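Local atomic coordinates of kelch domain-containing protein (Colletotrichum graminicola M1.001, PDB entry 5C86), a protein that oxidises alcohols, probably to aldehydes, as a copper-binding fungal oxidase of the AA5 (galactose oxidase and glyoxal oxidase) family. Residues G7-F12 and H362-F367; F12-V17 and L28-S33. One frame throughout, in Å; residues are numbered along the deposited sequence.

Contact 1 of 2, residues G7-F12 and H362-F367; sequences GPMVKF and HFDGQF
The ring closure of a seven-bladed kelch beta-propeller brings Val10 and Lys11, near the N-terminus, against Gly365 and Asp364: strand 5-11 is the outermost strand of a blade whose other three strands come from the C-terminal end of the propeller. Val10 and Gly365 form the antiparallel hydrogen-bonded pair, Val10 N to Gly365 O at 2.8 Å and Gly365 N to Val10 O at 3.0 Å; just past the paired strands, Phe12 N bonds to Phe363 O at 2.9 Å. Lys11 and Asp364 are the non-hydrogen-bonded pair; the aspartate uses its charge elsewhere, in a salt bridge to Arg332. Val10, a branched residue suited to a buried strand, brings CG2 to the ring edge of Phe367, 4.1 Å from CE2. Around Pro8, which has no amide hydrogen, a water joins Pro8 O to Phe367 N. Beyond it, Gly7 N binds Phe367 O at 2.9 Å. Gln366 suits this end, being long and carrying an N-H donor for the Gly7 carbonyl; extended beyond CG (chi2 166°), it reaches across to strand 5-11. NE2 lies 2.9 Å from Gly7 O, in line with the C=O but with the bond bent at the hydrogen (147°), the oxygen 22° out of the amide plane.

Contact 2 of 2, residues F12-V17 and L28-S33; sequences FPVVPV and LLVWSS
Residues 12-17 run as an irregular loop beside strand 28-31 and tighten into an inverse gamma turn centred on Pro16, where Val17 N bonds back to Val15 O at 2.8 Å and adds a weak, bent bond to Trp31 O at 3.4 Å. Proline, with its restricted phi, fits the middle of such a turn.

Val30 is the hub of the side-chain contact. It points at the loop and lays both methyls over the same face of the Phe12 ring: CG2 makes a CH-pi contact, 3.9 Å from the ring centroid and 24° off the normal, while CG1 lies toward the CZ end, 3.6 Å from Phe12 CZ. With CG1 beside the backbone N and CG2 between N and the carbonyl carbon (chi1 -43°), the branch presents two prongs to the ring. Leu28 CD2 reaches the CZ end of the same ring, its side chain roughly perpendicular to that of Phe12. From the loop, Val14 CG2 slides past Val30 CG2 at 3.9 Å, and Pro16 CB packs on Val30 CB at 3.8 Å. Small Ser32 fits against the loop at Val14, its OG 3.5 Å from Val14 CB and hydrogen-bonded to Trp35 O.

Phe12, Val14 and Pro16 thus seat the loop on Val30 of the next blade's second strand as it leads from outer strand 5-11 to inner strand 18-21, the usual blade-to-blade connection of a beta-propeller.

Overall arrangement
Phe12 belongs to both contacts, whose centres are 11 Å apart: contact 1 completes one propeller blade, and the chain then crosses through contact 2 to the adjacent blade. Phe363 and His362 join the two directly. Phe363 CD2 packs 3.5 Å from Val14 C, and His362 O lies 3.5 Å from Val15 CG1, so the residues just before strand 364-369 back the crossing loop. The copper site lies toward the far end of that loop. The side chain of Val17 is about 4 Å from those of His335 and His423, both copper ligands, although no metal is bound here; the Phe363 side chain is about 11 Å from that of His335.

Contact 1 of 2, residues G7-F12 and H362-F367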
loop_
_atom_site.group_PDB
_atom_site.type_symbol
_atom_site.label_atom_id
_atom_site.label_comp_id
_atom_site.label_asym_id
_atom_site.label_seq_id
_atom_site.Cartn_x
_atom_site.Cartn_y
_atom_site.Cartn_z
ATOM N N GLY A 7 -14.047 6.824 13.923
ATOM C CA GLY A 7 -13.627 7.707 14.988
ATOM C C GLY A 7 -13.808 9.176 14.624
ATOM O O GLY A 7 -14.303 9.498 13.561
ATOM N N PRO A 8 -13.321 10.053 15.470
ATOM C CA PRO A 8 -13.514 11.465 15.162
ATOM C C PRO A 8 -12.672 11.945 13.999
ATOM O O PRO A 8 -11.618 11.341 13.652
ATOM C CB PRO A 8 -13.011 12.151 16.452
ATOM C CG PRO A 8 -12.070 11.154 17.066
ATOM C CD PRO A 8 -12.775 9.847 16.814
ATOM N N MET A 9 -13.110 13.042 13.363
ATOM C CA MET A 9 -12.373 13.615 12.251
ATOM C C MET A 9 -11.050 14.167 12.769
ATOM O O MET A 9 -11.021 14.843 13.800
ATOM C CB MET A 9 -13.145 14.748 11.518
ATOM C CG MET A 9 -14.418 14.376 10.729
ATOM S SD MET A 9 -14.357 13.642 9.061
ATOM C CE MET A 9 -12.675 13.742 8.633
ATOM N N VAL A 10 -9.983 13.873 12.027
ATOM C CA VAL A 10 -8.613 14.223 12.270
ATOM C C VAL A 10 -8.290 15.214 11.151
ATOM O O VAL A 10 -8.578 14.951 9.982
ATOM C CB VAL A 10 -7.761 12.947 12.183
ATOM C CG1 VAL A 10 -6.269 13.192 11.968
ATOM C CG2 VAL A 10 -8.025 12.139 13.457
ATOM N N LYS A 11 -7.664 16.320 11.485
ATOM C CA LYS A 11 -7.402 17.355 10.487
ATOM C C LYS A 11 -5.943 17.672 10.397
ATOM O O LYS A 11 -5.275 17.999 11.376
ATOM C CB LYS A 11 -8.188 18.615 10.883
ATOM C CG LYS A 11 -8.937 19.269 9.720
ATOM C CD LYS A 11 -9.044 20.787 9.931
ATOM C CE LYS A 11 -9.696 21.127 11.268
ATOM N NZ LYS A 11 -9.433 22.543 11.665
ATOM N N PHE A 12 -5.362 17.551 9.223
ATOM C CA PHE A 12 -4.016 17.819 9.047
ATOM C C PHE A 12 -3.812 19.259 8.469
ATOM O O PHE A 12 -4.653 19.725 7.742
ATOM C CB PHE A 12 -3.371 16.822 8.027
ATOM C CG PHE A 12 -3.098 15.447 8.621
ATOM C CD1 PHE A 12 -1.920 15.173 9.323
ATOM C CD2 PHE A 12 -3.994 14.431 8.386
ATOM C CE1 PHE A 12 -1.695 13.923 9.885
ATOM C CE2 PHE A 12 -3.764 13.162 8.928
ATOM C CZ PHE A 12 -2.615 12.919 9.657
ATOM N N HIS A 362 -9.551 18.228 0.832
ATOM C CA HIS A 362 -9.979 17.650 2.099
ATOM C C HIS A 362 -8.772 17.386 2.970
ATOM O O HIS A 362 -7.952 16.468 2.701
ATOM C CB HIS A 362 -10.765 16.385 1.782
ATOM C CG HIS A 362 -11.938 16.635 0.908
ATOM N ND1 HIS A 362 -12.944 17.510 1.273
ATOM C CD2 HIS A 362 -12.256 16.194 -0.339
ATOM C CE1 HIS A 362 -13.826 17.595 0.297
ATOM N NE2 HIS A 362 -13.448 16.792 -0.676
ATOM N N PHE A 363 -8.585 18.195 4.020
ATOM C CA PHE A 363 -7.377 18.097 4.880
ATOM C C PHE A 363 -7.574 17.005 5.948
ATOM O O PHE A 363 -6.756 16.803 6.786
ATOM C CB PHE A 363 -7.006 19.453 5.541
ATOM C CG PHE A 363 -6.572 20.529 4.570
ATOM C CD1 PHE A 363 -7.548 21.269 3.882
ATOM C CD2 PHE A 363 -5.244 20.802 4.358
ATOM C CE1 PHE A 363 -7.144 22.272 2.988
ATOM C CE2 PHE A 363 -4.840 21.788 3.478
ATOM C CZ PHE A 363 -5.836 22.498 2.805
ATOM N N ASP A 364 -8.735 16.422 5.949
ATOM C CA ASP A 364 -9.166 15.609 7.030
ATOM C C ASP A 364 -9.223 14.103 6.622
ATOM O O ASP A 364 -9.021 13.717 5.480
ATOM C CB ASP A 364 -10.498 16.073 7.508
ATOM C CG ASP A 364 -11.619 15.747 6.524
ATOM O OD1 ASP A 364 -11.400 15.807 5.304
ATOM O OD2 ASP A 364 -12.702 15.322 6.982
ATOM N N GLY A 365 -9.446 13.313 7.668
ATOM C CA GLY A 365 -9.799 11.928 7.521
ATOM C C GLY A 365 -10.200 11.394 8.853
ATOM O O GLY A 365 -10.395 12.160 9.795
ATOM N N GLN A 366 -10.432 10.094 8.913
ATOM C CA GLN A 366 -10.890 9.441 10.142
ATOM C C GLN A 366 -10.296 8.020 10.110
ATOM O O GLN A 366 -9.970 7.523 9.001
ATOM C CB GLN A 366 -12.393 9.287 10.209
ATOM C CG GLN A 366 -13.220 10.561 10.240
ATOM C CD GLN A 366 -14.706 10.314 9.974
ATOM O OE1 GLN A 366 -15.170 10.178 8.823
ATOM N NE2 GLN A 366 -15.465 10.255 11.041
ATOM N N PHE A 367 -10.334 7.354 11.248
ATOM C CA PHE A 367 -9.938 5.976 11.351
ATOM C C PHE A 367 -11.148 5.150 11.484
ATOM O O PHE A 367 -12.056 5.412 12.304
ATOM C CB PHE A 367 -8.996 5.829 12.562
ATOM C CG PHE A 367 -7.708 6.521 12.396
ATOM C CD1 PHE A 367 -6.568 5.956 11.723
ATOM C CD2 PHE A 367 -7.546 7.845 12.837
ATOM C CE1 PHE A 367 -5.443 6.602 11.576
ATOM C CE2 PHE A 367 -6.328 8.516 12.660
ATOM C CZ PHE A 367 -5.254 7.903 12.054
HETATM O O HOH W 1 -10.819 8.774 13.701
#

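Contact 2 of 2, residues F12-V17 and L28-S33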
loop_
_atom_site.group_PDB
_atom_site.type_symbol
_atom_site.label_atom_id
_atom_site.label_comp_id
_atom_site.label_asym_id
_atom_site.label_seq_id
_atom_site.Cartn_x
_atom_site.Cartn_y
_atom_site.Cartn_z
ATOM N N PHE A 12 -5.362 17.551 9.223
ATOM C CA PHE A 12 -4.016 17.819 9.047
ATOM C C PHE A 12 -3.812 19.259 8.469
ATOM O O PHE A 12 -4.653 19.725 7.742
ATOM C CB PHE A 12 -3.371 16.822 8.027
ATOM C CG PHE A 12 -3.098 15.447 8.621
ATOM C CD1 PHE A 12 -1.920 15.173 9.323
ATOM C CD2 PHE A 12 -3.994 14.431 8.386
ATOM C CE1 PHE A 12 -1.695 13.923 9.885
ATOM C CE2 PHE A 12 -3.764 13.162 8.928
ATOM C CZ PHE A 12 -2.615 12.919 9.657
ATOM N N PRO A 13 -2.636 19.810 8.662
ATOM C CA PRO A 13 -2.372 21.150 8.090
ATOM C C PRO A 13 -1.976 21.041 6.614
ATOM O O PRO A 13 -1.747 22.099 5.984
ATOM C CB PRO A 13 -1.188 21.624 8.908
ATOM C CG PRO A 13 -0.403 20.355 9.192
ATOM C CD PRO A 13 -1.490 19.350 9.475
ATOM N N VAL A 14 -1.859 19.806 6.038
ATOM C CA VAL A 14 -1.545 19.646 4.565
ATOM C C VAL A 14 -2.528 18.567 4.065
ATOM O O VAL A 14 -3.073 17.773 4.875
ATOM C CB VAL A 14 -0.138 19.210 4.220
ATOM C CG1 VAL A 14 0.926 20.114 4.832
ATOM C CG2 VAL A 14 0.188 17.772 4.709
ATOM N N VAL A 15 -2.902 18.551 2.770
ATOM C CA VAL A 15 -3.815 17.541 2.299
ATOM C C VAL A 15 -2.961 16.229 2.253
ATOM O O VAL A 15 -1.879 16.164 1.670
ATOM C CB VAL A 15 -4.353 17.850 0.895
ATOM C CG1 VAL A 15 -5.315 16.787 0.447
ATOM C CG2 VAL A 15 -5.054 19.248 0.893
ATOM N N PRO A 16 -3.518 15.166 2.918
ATOM C CA PRO A 16 -2.729 13.920 3.071
ATOM C C PRO A 16 -2.862 13.041 1.832
ATOM O O PRO A 16 -3.595 12.023 1.837
ATOM C CB PRO A 16 -3.289 13.312 4.331
ATOM C CG PRO A 16 -4.678 13.769 4.392
ATOM C CD PRO A 16 -4.693 15.198 3.781
ATOM N N VAL A 17 -2.181 13.474 0.788
ATOM C CA VAL A 17 -2.247 12.850 -0.508
ATOM C C VAL A 17 -1.331 11.596 -0.564
ATOM O O VAL A 17 -1.511 10.721 -1.432
ATOM C CB VAL A 17 -1.874 13.876 -1.614
ATOM C CG1 VAL A 17 -1.745 13.258 -2.985
ATOM C CG2 VAL A 17 -2.950 14.980 -1.577
ATOM N N LEU A 28 1.473 8.031 11.951
ATOM C CA LEU A 28 1.093 8.217 10.510
ATOM C C LEU A 28 1.742 9.502 9.976
ATOM O O LEU A 28 1.413 10.625 10.432
ATOM C CB LEU A 28 -0.389 8.343 10.402
ATOM C CG LEU A 28 -0.977 8.344 8.959
ATOM C CD1 LEU A 28 -0.797 6.972 8.250
ATOM C CD2 LEU A 28 -2.416 8.778 9.061
ATOM N N LEU A 29 2.606 9.289 9.045
ATOM C CA LEU A 29 3.298 10.393 8.328
ATOM C C LEU A 29 2.563 10.714 7.039
ATOM O O LEU A 29 2.296 9.801 6.249
ATOM C CB LEU A 29 4.745 10.077 7.994
ATOM C CG LEU A 29 5.665 11.111 7.313
ATOM C CD1 LEU A 29 5.878 12.286 8.224
ATOM C CD2 LEU A 29 6.973 10.473 7.022
ATOM N N VAL A 30 2.220 11.978 6.837
ATOM C CA VAL A 30 1.523 12.402 5.631
ATOM C C VAL A 30 2.323 13.491 4.899
ATOM O O VAL A 30 3.036 14.286 5.558
ATOM C CB VAL A 30 0.100 12.830 5.905
ATOM C CG1 VAL A 30 -0.592 11.884 6.865
ATOM C CG2 VAL A 30 0.016 14.281 6.433
ATOM N N TRP A 31 2.148 13.575 3.592
ATOM C CA TRP A 31 2.745 14.705 2.870
ATOM C C TRP A 31 1.924 15.072 1.659
ATOM O O TRP A 31 1.150 14.301 1.128
ATOM C CB TRP A 31 4.176 14.483 2.475
ATOM C CG TRP A 31 4.515 13.465 1.412
ATOM C CD1 TRP A 31 4.593 13.702 0.083
ATOM C CD2 TRP A 31 4.851 12.078 1.597
ATOM N NE1 TRP A 31 5.004 12.602 -0.587
ATOM C CE2 TRP A 31 5.142 11.573 0.325
ATOM C CE3 TRP A 31 4.919 11.223 2.712
ATOM C CZ2 TRP A 31 5.522 10.238 0.083
ATOM C CZ3 TRP A 31 5.301 9.867 2.489
ATOM C CH2 TRP A 31 5.628 9.413 1.184
ATOM N N SER A 32 2.083 16.335 1.203
ATOM C CA SER A 32 1.350 16.895 0.025
ATOM C C SER A 32 2.344 17.108 -1.076
ATOM O O SER A 32 2.429 16.340 -2.039
ATOM C CB SER A 32 0.598 18.147 0.415
ATOM O OG SER A 32 1.468 19.104 1.114
ATOM N N SER A 33 3.155 18.183 -0.979
ATOM C CA SER A 33 4.001 18.692 -2.051
ATOM C C SER A 33 4.806 19.855 -1.430
ATOM O O SER A 33 4.776 20.040 -0.195
ATOM C CB SER A 33 3.151 19.265 -3.180
ATOM O OG SER A 33 2.354 20.295 -2.689
#